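Local structure of antigen MTB48, Mycobacterial protein (Mycobacterium smegmatis, 4WJ1) at residues L56-A61 / L120-M125; D64-R69 / P283-G288; L49-A54 / M125-A130. The protein is EspB, a self-associating substrate of the ESX-1 type VII secretion system that is probably involved in DNA conjugation, here as its PE- and PPE-domain part. All coordinates share one frame; numbering follows the deposited sequence.

Contact 1 of 3, residues L56-A61 / L120-M125; sequences LKATFA and LAIPSM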
ATOM      1  N   LEU A  56      -0.107  -3.363  -3.377  1.00 33.26           N
ATOM      2  CA  LEU A  56       0.092  -2.168  -2.580  1.00 31.64           C
ATOM      3  C   LEU A  56       1.573  -1.838  -2.491  1.00 36.78           C
ATOM      4  O   LEU A  56       1.966  -0.694  -2.674  1.00 40.13           O
ATOM      5  CB  LEU A  56      -0.500  -2.337  -1.186  1.00 23.73           C
ATOM      6  CG  LEU A  56      -2.014  -2.173  -1.103  1.00 28.15           C
ATOM      7  CD1 LEU A  56      -2.497  -2.501   0.290  1.00 29.89           C
ATOM      8  CD2 LEU A  56      -2.373  -0.753  -1.419  1.00 33.06           C
ATOM      9  N   LYS A  57       2.398  -2.841  -2.224  1.00 35.25           N
ATOM     10  CA  LYS A  57       3.826  -2.594  -2.097  1.00 35.84           C
ATOM     11  C   LYS A  57       4.399  -2.034  -3.389  1.00 32.00           C
ATOM     12  O   LYS A  57       5.207  -1.110  -3.351  1.00 37.73           O
ATOM     13  CB  LYS A  57       4.568  -3.864  -1.686  1.00 27.08           C
ATOM     14  CG  LYS A  57       4.294  -4.227  -0.238  1.00 47.14           C
ATOM     15  CD  LYS A  57       5.119  -5.429   0.235  1.00 51.37           C
ATOM     16  CE  LYS A  57       4.724  -5.854   1.636  1.00 56.48           C
ATOM     17  NZ  LYS A  57       5.312  -7.191   2.001  1.00 68.41           N
ATOM     18  N   ALA A  58       3.975  -2.583  -4.525  1.00 31.16           N
ATOM     19  CA  ALA A  58       4.461  -2.119  -5.817  1.00 34.17           C
ATOM     20  C   ALA A  58       3.983  -0.688  -6.080  1.00 36.64           C
ATOM     21  O   ALA A  58       4.715   0.129  -6.627  1.00 39.74           O
ATOM     22  CB  ALA A  58       4.006  -3.039  -6.917  1.00 27.27           C
ATOM     23  N   THR A  59       2.757  -0.402  -5.658  1.00 31.56           N
ATOM     24  CA  THR A  59       2.151   0.911  -5.824  1.00 30.37           C
ATOM     25  C   THR A  59       2.899   1.929  -4.979  1.00 36.50           C
ATOM     26  O   THR A  59       3.163   3.044  -5.426  1.00 40.68           O
ATOM     27  CB  THR A  59       0.655   0.876  -5.441  1.00 33.06           C
ATOM     28  OG1 THR A  59      -0.037  -0.003  -6.338  1.00 34.57           O
ATOM     29  CG2 THR A  59       0.023   2.253  -5.508  1.00 32.27           C
ATOM     30  N   PHE A  60       3.268   1.529  -3.765  1.00 32.26           N
ATOM     31  CA  PHE A  60       4.007   2.404  -2.866  1.00 26.21           C
ATOM     32  C   PHE A  60       5.346   2.742  -3.492  1.00 31.42           C
ATOM     33  O   PHE A  60       5.838   3.851  -3.346  1.00 38.14           O
ATOM     34  CB  PHE A  60       4.227   1.744  -1.501  1.00 30.47           C
ATOM     35  CG  PHE A  60       2.956   1.411  -0.758  1.00 31.07           C
ATOM     36  CD1 PHE A  60       1.750   1.998  -1.104  1.00 29.35           C
ATOM     37  CD2 PHE A  60       2.978   0.511   0.302  1.00 31.04           C
ATOM     38  CE1 PHE A  60       0.581   1.693  -0.419  1.00 31.18           C
ATOM     39  CE2 PHE A  60       1.821   0.202   0.996  1.00 27.89           C
ATOM     40  CZ  PHE A  60       0.621   0.793   0.637  1.00 32.27           C
ATOM     41  N   ALA A  61       5.950   1.772  -4.177  1.00 29.03           N
ATOM     42  CA  ALA A  61       7.238   2.010  -4.828  1.00 34.18           C
ATOM     43  C   ALA A  61       7.081   3.050  -5.949  1.00 35.80           C
ATOM     44  O   ALA A  61       7.985   3.854  -6.181  1.00 30.49           O
ATOM     45  CB  ALA A  61       7.820   0.725  -5.381  1.00 25.70           C
ATOM     46  N   LEU A 120       7.223   5.382 -12.306  1.00 39.80           N
ATOM     47  CA  LEU A 120       7.618   3.983 -12.170  1.00 41.39           C
ATOM     48  C   LEU A 120       6.498   3.045 -12.641  1.00 44.57           C
ATOM     49  O   LEU A 120       5.325   3.266 -12.336  1.00 48.91           O
ATOM     50  CB  LEU A 120       7.991   3.671 -10.714  1.00 36.87           C
ATOM     51  CG  LEU A 120       8.491   2.251 -10.450  1.00 41.93           C
ATOM     52  CD1 LEU A 120       9.841   2.032 -11.114  1.00 40.95           C
ATOM     53  CD2 LEU A 120       8.564   1.938  -8.955  1.00 39.07           C
ATOM     54  N   ALA A 121       6.861   2.014 -13.400  1.00 40.83           N
ATOM     55  CA  ALA A 121       5.901   0.988 -13.803  1.00 45.70           C
ATOM     56  C   ALA A 121       5.376   0.218 -12.596  1.00 51.76           C
ATOM     57  O   ALA A 121       6.147  -0.173 -11.714  1.00 49.16           O
ATOM     58  CB  ALA A 121       6.533   0.023 -14.796  1.00 43.85           C
ATOM     59  N   ILE A 122       4.064  -0.004 -12.572  1.00 51.01           N
ATOM     60  CA  ILE A 122       3.438  -0.853 -11.563  1.00 46.16           C
ATOM     61  C   ILE A 122       3.047  -2.194 -12.198  1.00 52.19           C
ATOM     62  O   ILE A 122       2.033  -2.290 -12.900  1.00 51.55           O
ATOM     63  CB  ILE A 122       2.204  -0.166 -10.943  1.00 46.23           C
ATOM     64  CG1 ILE A 122       2.569   1.234 -10.444  1.00 39.26           C
ATOM     65  CG2 ILE A 122       1.598  -1.019  -9.822  1.00 40.32           C
ATOM     66  CD1 ILE A 122       1.421   1.956  -9.783  1.00 39.14           C
ATOM     67  N   PRO A 123       3.861  -3.235 -11.955  1.00 55.12           N
ATOM     68  CA  PRO A 123       3.723  -4.530 -12.631  1.00 59.62           C
ATOM     69  C   PRO A 123       2.319  -5.106 -12.521  1.00 63.27           C
ATOM     70  O   PRO A 123       1.651  -4.923 -11.505  1.00 52.95           O
ATOM     71  CB  PRO A 123       4.728  -5.419 -11.895  1.00 55.79           C
ATOM     72  CG  PRO A 123       4.919  -4.762 -10.587  1.00 56.43           C
ATOM     73  CD  PRO A 123       4.869  -3.298 -10.888  1.00 50.14           C
ATOM     74  N   SER A 124       1.876  -5.787 -13.572  1.00 75.18           N
ATOM     75  CA  SER A 124       0.566  -6.421 -13.568  1.00 84.47           C
ATOM     76  C   SER A 124       0.590  -7.709 -12.758  1.00 88.85           C
ATOM     77  O   SER A 124       1.447  -8.578 -12.944  1.00 86.19           O
ATOM     78  CB  SER A 124       0.110  -6.702 -14.989  1.00 95.60           C
ATOM     79  OG  SER A 124      -0.061  -5.488 -15.704  1.00105.90           O
HETATM   80  N   MSE A 125      -0.348  -7.815 -11.831  1.00 78.45           N
HETATM   81  CA  MSE A 125      -0.513  -9.031 -11.053  1.00 78.68           C
HETATM   82  C   MSE A 125      -1.952  -9.511 -11.216  1.00 74.08           C
HETATM   83  O   MSE A 125      -2.894  -8.753 -10.970  1.00 69.30           O
HETATM   84  CB  MSE A 125      -0.157  -8.773  -9.583  1.00 80.52           C
HETATM   85  CG  MSE A 125       1.309  -8.402  -9.370  1.00 79.88           C
HETATM   86 SE   MSE A 125       1.708  -7.193  -7.881  0.33 58.83          SE
HETATM   87  CE  MSE A 125       1.082  -5.525  -8.648  1.00 76.98           C
TER
HETATM   88  O   HOH W   1       6.030  -0.681  -8.900  1.00 45.29           O
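Ala58, Ile122 and Leu120 carry most of this contact between helical residues 56-61 and the extended residues 120-125. Ala58 points its methyl group toward the loop. Three loop residues gather round it. The CD atom of the Pro123 ring lies 4.1 Å from Ala58 CB, and Ile122 CG2 is 4.3 Å from the same methyl. Met125, present as selenomethionine, brings up its terminal CE to 4.2 Å from Ala58 CB. The residue is poorly ordered, so this last touch is less certain.

Ile122 also reaches Thr59. Ile122 CG2, opposite the isoleucine backbone N across chi1, meets Thr59 OG1 at 4.0 Å, a van der Waals touch. The Thr59 hydroxyl is hydrogen-bonded to Lys55 O within the helix.

Leu120 packs one turn further on. It extends its side chain away from its own backbone N (chi1 -177°), which carries Leu120 CD2 to the helix, 3.8 Å from Ala61 CB. The same CD2 lies close to the Ala61 carbonyl.

The polar link is a single water. It donates to Ala58 O at 2.7 Å and to Ala121 O at 2.9 Å, and so joins helix and loop backbones without a direct bond.

The opposite side of this helical segment faces the bundle. Phe60 and Leu56 pack there against helices 154-178 and 187-230, through Trp163, Met206 and Glu209 among others. The loop therefore runs along the outer side of helix 40-96, in the connection from the PE part of the chain to helix 139-147.

Contact 2 of 3, residues D64-R69 / P283-G288; sequences DREGER and PPSIGG
Glu66 CA and Ser285 CA mark the closest backbone approach, 5.9 Å apart; the next pair in register is Arg69 and Ile286. Residues 64-69 are helical, and residues 283-288 run past them as an irregular loop. The bend of Glu66 at chi2 (-50°) brings its carboxylate to Ser285, with OE2 at the hydroxyl and OE1 left for Arg69. Ser285 OG donates to Glu66 OE2 at 2.7 Å, coming from above the carboxylate plane. Glu66 CG rests on Pro283 CG at 3.7 Å.

The other oxygen, Glu66 OE1, takes a bond from Arg69 NH1 at 2.9 Å through its syn lone pair. This is an i to i+3 salt bridge on one helix face, and it holds the two side chains together. Their bonds to Ser285 and Ile286 reach the loop. The contact thus brings the PE part of the chain together with the loop after helix 248-272, at the end of the PPE part.

Arg69 is bent at chi3 (66°) and grips Ile286 O end-on with two nitrogens. Arg69 NH1 lies 2.9 Å from Ile286 O, in the carbonyl plane, and NH2 lies 3.2 Å from the same Ile286 O. Both bonds lie near the guanidinium plane. Arg69 NE is hydrogen-bonded to Pro117 O, which further fixes the rotation of the group.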
ATOM      1  N   ASP A  64       7.018   6.379  -4.190  1.00 24.33           N
ATOM      2  CA  ASP A  64       8.388   6.814  -3.924  1.00 28.93           C
ATOM      3  C   ASP A  64       9.008   7.521  -5.124  1.00 35.28           C
ATOM      4  O   ASP A  64       9.690   8.524  -4.968  1.00 40.17           O
ATOM      5  CB  ASP A  64       9.267   5.626  -3.536  1.00 30.26           C
ATOM      6  CG  ASP A  64       8.895   5.027  -2.173  1.00 38.34           C
ATOM      7  OD1 ASP A  64       8.227   5.715  -1.371  1.00 37.30           O
ATOM      8  OD2 ASP A  64       9.303   3.875  -1.897  1.00 35.73           O
ATOM      9  N   ARG A  65       8.759   6.992  -6.319  1.00 28.26           N
ATOM     10  CA  ARG A  65       9.337   7.535  -7.526  1.00 29.52           C
ATOM     11  C   ARG A  65       8.844   8.967  -7.693  1.00 35.40           C
ATOM     12  O   ARG A  65       9.622   9.875  -7.953  1.00 40.83           O
ATOM     13  CB  ARG A  65       8.967   6.679  -8.739  1.00 33.21           C
ATOM     14  CG  ARG A  65       9.342   7.307 -10.070  1.00 31.05           C
ATOM     15  CD  ARG A  65      10.807   7.707 -10.080  1.00 34.37           C
ATOM     16  NE  ARG A  65      11.699   6.549 -10.060  1.00 42.47           N
ATOM     17  CZ  ARG A  65      11.900   5.741 -11.096  1.00 43.57           C
ATOM     18  NH1 ARG A  65      11.270   5.956 -12.240  1.00 47.57           N
ATOM     19  NH2 ARG A  65      12.728   4.718 -10.994  1.00 44.05           N
ATOM     20  N   GLU A  66       7.547   9.159  -7.486  1.00 25.96           N
ATOM     21  CA  GLU A  66       6.944  10.468  -7.590  1.00 31.95           C
ATOM     22  C   GLU A  66       7.506  11.490  -6.610  1.00 39.15           C
ATOM     23  O   GLU A  66       7.677  12.660  -6.960  1.00 38.48           O
ATOM     24  CB  GLU A  66       5.442  10.332  -7.428  1.00 25.57           C
ATOM     25  CG  GLU A  66       4.836   9.571  -8.615  1.00 39.35           C
ATOM     26  CD  GLU A  66       5.276  10.117 -10.007  1.00 54.22           C
ATOM     27  OE1 GLU A  66       5.609  11.332 -10.132  1.00 50.14           O
ATOM     28  OE2 GLU A  66       5.288   9.316 -10.980  1.00 42.31           O
ATOM     29  N   GLY A  67       7.819  11.048  -5.400  1.00 30.04           N
ATOM     30  CA  GLY A  67       8.377  11.944  -4.413  1.00 30.01           C
ATOM     31  C   GLY A  67       9.711  12.431  -4.924  1.00 38.08           C
ATOM     32  O   GLY A  67      10.028  13.617  -4.846  1.00 47.92           O
ATOM     33  N   GLU A  68      10.476  11.504  -5.491  1.00 34.50           N
ATOM     34  CA  GLU A  68      11.778  11.833  -6.053  1.00 35.56           C
ATOM     35  C   GLU A  68      11.654  12.744  -7.268  1.00 39.31           C
ATOM     36  O   GLU A  68      12.536  13.552  -7.515  1.00 39.51           O
ATOM     37  CB  GLU A  68      12.524  10.559  -6.430  1.00 33.29           C
ATOM     38  CG  GLU A  68      12.842   9.682  -5.234  1.00 47.33           C
ATOM     39  CD  GLU A  68      13.163   8.263  -5.635  1.00 61.60           C
ATOM     40  OE1 GLU A  68      13.075   7.371  -4.760  1.00 67.68           O
ATOM     41  OE2 GLU A  68      13.500   8.050  -6.824  1.00 67.23           O
ATOM     42  N   ARG A  69      10.566  12.604  -8.021  1.00 27.76           N
ATOM     43  CA  ARG A  69      10.365  13.425  -9.206  1.00 32.03           C
ATOM     44  C   ARG A  69      10.037  14.862  -8.815  1.00 35.98           C
ATOM     45  O   ARG A  69      10.558  15.804  -9.411  1.00 39.98           O
ATOM     46  CB  ARG A  69       9.267  12.843 -10.096  1.00 28.45           C
ATOM     47  CG  ARG A  69       9.616  11.473 -10.641  1.00 30.70           C
ATOM     48  CD  ARG A  69       8.606  10.978 -11.657  1.00 30.33           C
ATOM     49  NE  ARG A  69       8.633  11.816 -12.844  1.00 35.10           N
ATOM     50  CZ  ARG A  69       7.690  12.696 -13.162  1.00 36.28           C
ATOM     51  NH1 ARG A  69       6.624  12.842 -12.385  1.00 38.61           N
ATOM     52  NH2 ARG A  69       7.809  13.418 -14.267  1.00 33.85           N
ATOM     53  N   PRO A 283       0.019   6.674  -8.091  1.00 33.04           N
ATOM     54  CA  PRO A 283       0.256   8.022  -7.562  1.00 32.66           C
ATOM     55  C   PRO A 283       0.174   9.108  -8.640  1.00 34.69           C
ATOM     56  O   PRO A 283       0.245   8.811  -9.832  1.00 39.48           O
ATOM     57  CB  PRO A 283       1.672   7.923  -7.008  1.00 35.82           C
ATOM     58  CG  PRO A 283       2.328   6.929  -7.900  1.00 37.27           C
ATOM     59  CD  PRO A 283       1.258   5.885  -8.151  1.00 36.39           C
ATOM     60  N   PRO A 284       0.018  10.370  -8.227  1.00 34.73           N
ATOM     61  CA  PRO A 284       0.039  11.430  -9.240  1.00 38.49           C
ATOM     62  C   PRO A 284       1.468  11.672  -9.706  1.00 44.23           C
ATOM     63  O   PRO A 284       2.411  11.547  -8.917  1.00 43.67           O
ATOM     64  CB  PRO A 284      -0.515  12.644  -8.494  1.00 34.95           C
ATOM     65  CG  PRO A 284      -0.067  12.410  -7.079  1.00 36.12           C
ATOM     66  CD  PRO A 284      -0.182  10.911  -6.870  1.00 33.12           C
ATOM     67  N   SER A 285       1.632  11.992 -10.981  1.00 43.50           N
ATOM     68  CA  SER A 285       2.954  12.285 -11.499  1.00 39.88           C
ATOM     69  C   SER A 285       3.003  13.765 -11.816  1.00 44.79           C
ATOM     70  O   SER A 285       2.177  14.258 -12.574  1.00 53.23           O
ATOM     71  CB  SER A 285       3.264  11.439 -12.740  1.00 41.24           C
ATOM     72  OG  SER A 285       3.165  10.051 -12.454  1.00 57.69           O
ATOM     73  N   ILE A 286       3.946  14.482 -11.213  1.00 43.46           N
ATOM     74  CA  ILE A 286       4.111  15.896 -11.532  1.00 40.45           C
ATOM     75  C   ILE A 286       4.595  16.045 -12.966  1.00 39.55           C
ATOM     76  O   ILE A 286       5.316  15.187 -13.484  1.00 40.46           O
ATOM     77  CB  ILE A 286       5.109  16.585 -10.589  1.00 38.91           C
ATOM     78  CG1 ILE A 286       4.996  18.102 -10.721  1.00 34.78           C
ATOM     79  CG2 ILE A 286       6.523  16.119 -10.882  1.00 33.56           C
ATOM     80  CD1 ILE A 286       5.922  18.832  -9.848  1.00 33.80           C
ATOM     81  N   GLY A 287       4.197  17.129 -13.617  1.00 48.08           N
ATOM     82  CA  GLY A 287       4.618  17.365 -14.980  1.00 51.74           C
ATOM     83  C   GLY A 287       5.907  18.149 -15.056  1.00 57.86           C
ATOM     84  O   GLY A 287       6.985  17.599 -15.259  1.00 75.41           O
ATOM     85  N   GLY A 288       5.792  19.449 -14.875  1.00 47.63           N
ATOM     86  CA  GLY A 288       6.893  20.359 -15.085  1.00 43.43           C
ATOM     87  C   GLY A 288       6.369  21.709 -14.658  1.00 47.65           C
ATOM     88  O   GLY A 288       5.166  21.946 -14.688  1.00 58.87           O
TER

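Contact 3 of 3, residues L49-A54 / M125-A130; sequences LMASAA and MEYPSA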
ATOM      1  N   LEU A  49      -5.283 -12.043  -0.413  1.00 31.72           N
ATOM      2  CA  LEU A  49      -4.678 -11.063   0.471  1.00 32.41           C
ATOM      3  C   LEU A  49      -3.225 -10.810   0.109  1.00 39.04           C
ATOM      4  O   LEU A  49      -2.765  -9.678   0.170  1.00 46.44           O
ATOM      5  CB  LEU A  49      -4.776 -11.502   1.923  1.00 28.71           C
ATOM      6  CG  LEU A  49      -6.188 -11.474   2.489  1.00 35.07           C
ATOM      7  CD1 LEU A  49      -6.234 -12.192   3.846  1.00 32.30           C
ATOM      8  CD2 LEU A  49      -6.677 -10.048   2.618  1.00 26.51           C
HETATM    9  N   MSE A  50      -2.501 -11.860  -0.262  1.00 32.57           N
HETATM   10  CA  MSE A  50      -1.106 -11.689  -0.637  1.00 32.18           C
HETATM   11  C   MSE A  50      -1.014 -10.852  -1.918  1.00 38.18           C
HETATM   12  O   MSE A  50      -0.106 -10.038  -2.083  1.00 39.32           O
HETATM   13  CB  MSE A  50      -0.420 -13.043  -0.834  1.00 26.79           C
HETATM   14  CG  MSE A  50      -0.264 -13.883   0.425  1.00 38.96           C
HETATM   15 SE   MSE A  50       0.474 -12.927   1.978  0.80 38.68          SE
HETATM   16  CE  MSE A  50      -1.239 -12.548   2.840  1.00 35.37           C
ATOM     17  N   ALA A  51      -1.962 -11.057  -2.821  1.00 32.94           N
ATOM     18  CA  ALA A  51      -1.937 -10.364  -4.101  1.00 35.61           C
ATOM     19  C   ALA A  51      -2.194  -8.874  -3.883  1.00 34.51           C
ATOM     20  O   ALA A  51      -1.526  -8.030  -4.464  1.00 33.59           O
ATOM     21  CB  ALA A  51      -2.958 -10.955  -5.057  1.00 25.45           C
ATOM     22  N   SER A  52      -3.149  -8.563  -3.017  1.00 32.01           N
ATOM     23  CA  SER A  52      -3.405  -7.189  -2.639  1.00 24.68           C
ATOM     24  C   SER A  52      -2.178  -6.559  -1.988  1.00 34.26           C
ATOM     25  O   SER A  52      -1.809  -5.443  -2.328  1.00 44.38           O
ATOM     26  CB  SER A  52      -4.605  -7.113  -1.700  1.00 23.02           C
ATOM     27  OG  SER A  52      -5.808  -7.403  -2.408  1.00 33.72           O
ATOM     28  N   ALA A  53      -1.543  -7.279  -1.065  1.00 31.24           N
ATOM     29  CA  ALA A  53      -0.364  -6.765  -0.384  1.00 29.25           C
ATOM     30  C   ALA A  53       0.735  -6.441  -1.393  1.00 28.96           C
ATOM     31  O   ALA A  53       1.376  -5.400  -1.308  1.00 29.02           O
ATOM     32  CB  ALA A  53       0.148  -7.766   0.655  1.00 22.68           C
ATOM     33  N   ALA A  54       0.947  -7.349  -2.341  1.00 25.72           N
ATOM     34  CA  ALA A  54       1.956  -7.160  -3.369  1.00 33.47           C
ATOM     35  C   ALA A  54       1.620  -5.947  -4.253  1.00 42.37           C
ATOM     36  O   ALA A  54       2.507  -5.182  -4.621  1.00 45.08           O
ATOM     37  CB  ALA A  54       2.087  -8.418  -4.216  1.00 25.03           C
HETATM   38  N   MSE A 125      -0.348  -7.815 -11.831  1.00 78.45           N
HETATM   39  CA  MSE A 125      -0.513  -9.031 -11.053  1.00 78.68           C
HETATM   40  C   MSE A 125      -1.952  -9.511 -11.216  1.00 74.08           C
HETATM   41  O   MSE A 125      -2.894  -8.753 -10.970  1.00 69.30           O
HETATM   42  CB  MSE A 125      -0.157  -8.773  -9.583  1.00 80.52           C
HETATM   43  CG  MSE A 125       1.309  -8.402  -9.370  1.00 79.88           C
HETATM   44 SE   MSE A 125       1.708  -7.193  -7.881  0.33 58.83          SE
HETATM   45  CE  MSE A 125       1.082  -5.525  -8.648  1.00 76.98           C
ATOM     46  N   GLU A 126      -2.132 -10.747 -11.673  1.00 69.89           N
ATOM     47  CA  GLU A 126      -3.488 -11.229 -11.863  1.00 73.19           C
ATOM     48  C   GLU A 126      -4.047 -11.667 -10.519  1.00 66.97           C
ATOM     49  O   GLU A 126      -3.436 -12.452  -9.793  1.00 66.69           O
ATOM     50  CB  GLU A 126      -3.568 -12.366 -12.890  1.00 83.32           C
ATOM     51  CG  GLU A 126      -4.825 -12.251 -13.762  1.00 95.01           C
ATOM     52  CD  GLU A 126      -5.389 -13.593 -14.209  1.00105.41           C
ATOM     53  OE1 GLU A 126      -4.631 -14.587 -14.239  1.00108.98           O
ATOM     54  OE2 GLU A 126      -6.600 -13.653 -14.525  1.00105.49           O
ATOM     55  N   TYR A 127      -5.212 -11.126 -10.195  1.00 61.25           N
ATOM     56  CA  TYR A 127      -5.852 -11.374  -8.921  1.00 59.96           C
ATOM     57  C   TYR A 127      -6.526 -12.742  -8.951  1.00 65.58           C
ATOM     58  O   TYR A 127      -7.289 -13.051  -9.869  1.00 68.33           O
ATOM     59  CB  TYR A 127      -6.853 -10.265  -8.626  1.00 51.82           C
ATOM     60  CG  TYR A 127      -7.428 -10.255  -7.237  1.00 48.20           C
ATOM     61  CD1 TYR A 127      -6.671  -9.811  -6.152  1.00 46.59           C
ATOM     62  CD2 TYR A 127      -8.739 -10.660  -7.009  1.00 41.45           C
ATOM     63  CE1 TYR A 127      -7.201  -9.780  -4.875  1.00 37.50           C
ATOM     64  CE2 TYR A 127      -9.281 -10.641  -5.734  1.00 44.75           C
ATOM     65  CZ  TYR A 127      -8.507 -10.204  -4.673  1.00 48.32           C
ATOM     66  OH  TYR A 127      -9.052 -10.182  -3.410  1.00 61.12           O
ATOM     67  N   PRO A 128      -6.218 -13.582  -7.958  1.00 62.17           N
ATOM     68  CA  PRO A 128      -6.719 -14.959  -7.911  1.00 60.34           C
ATOM     69  C   PRO A 128      -8.240 -15.008  -7.774  1.00 67.65           C
ATOM     70  O   PRO A 128      -8.823 -14.092  -7.192  1.00 65.61           O
ATOM     71  CB  PRO A 128      -6.042 -15.535  -6.665  1.00 51.87           C
ATOM     72  CG  PRO A 128      -4.917 -14.602  -6.359  1.00 55.37           C
ATOM     73  CD  PRO A 128      -5.378 -13.261  -6.796  1.00 54.31           C
ATOM     74  N   SER A 129      -8.866 -16.057  -8.301  1.00 73.49           N
ATOM     75  CA  SER A 129     -10.312 -16.219  -8.171  1.00 80.01           C
ATOM     76  C   SER A 129     -10.662 -17.558  -7.511  1.00 82.35           C
ATOM     77  O   SER A 129     -10.114 -18.601  -7.876  1.00 83.30           O
ATOM     78  CB  SER A 129     -10.985 -16.111  -9.541  1.00 81.04           C
ATOM     79  OG  SER A 129     -10.580 -17.181 -10.375  1.00 83.12           O
ATOM     80  N   ALA A 130     -11.580 -17.524  -6.546  1.00 78.82           N
ATOM     81  CA  ALA A 130     -11.964 -18.724  -5.797  1.00 73.54           C
ATOM     82  C   ALA A 130     -12.651 -19.770  -6.670  1.00 74.93           C
ATOM     83  O   ALA A 130     -13.005 -19.513  -7.821  1.00 73.33           O
ATOM     84  CB  ALA A 130     -12.876 -18.351  -4.623  1.00 65.74           C
TER
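Ala51 and Tyr127 mark the closest backbone approach, 6.3 Å between their CA atoms, where extended residues 125-130 pass helical residues 49-54. The Ala51 methyl points toward the loop and meets two neighbouring loop residues. Pro128 CD is 3.8 Å from Ala51 CB. Tyr127 CD1 is 4.0 Å from Ala51 CB, which approaches the ring obliquely.

Tyr127 has CG anti to its backbone N (chi1 -170°), and this brings the CD1-CE1 side of the ring up to Ala51 and Ser52. Tyr127 CE1 comes within 3.7 Å of Ser52 OG, which sits at the ring edge, near the ring plane. The serine hydroxyl has a weak hydrogen bond to Ile278 N in the loop after helix 248-272. The Tyr127 side chain also touches Lys48 and Glu277.

Met125, a selenomethionine, packs one turn further along the helix, at Ala54. Its chain bends at chi2 and chi3 and brings Met125 SE to 3.9 Å from Ala54 CB. SE also lies 3.8 Å from Ala54 C, so it packs on backbone as well as on the methyl.

Small residues line this face of the helix, and the loop can come in close over them. Leu49 and Ala53 pack on the bundle side, against Leu213 of helix 187-230. Together these contacts show an extended connection laid along the surface of a long helix of the PE part, as it leads on toward helix 139-147 in an elongated PE-PPE helical bundle.

In the fold
All three contacts use helix 40-96, and each lays a loop segment along it. Contacts 1 and 3 are surface contacts made by one continuous loop, 120-130, and they share Met125. Both rest mainly on alanine methyls against larger apolar side chains, with one bridging water in contact 1. Contact 2 is more buried and uses a different segment, 283-288. It is held by hydrogen bonds from Ser285 to Glu66 and from Arg69 to Ile286 O, with a Glu66-Arg69 salt bridge on the helix side. Contacts 1 and 2 touch, with Ile122 against Pro283 and Leu120 against Arg65. Contacts 2 and 3 stay apart, with nearest atoms about 11 Å from each other. Contact 1 lies between them along the helix.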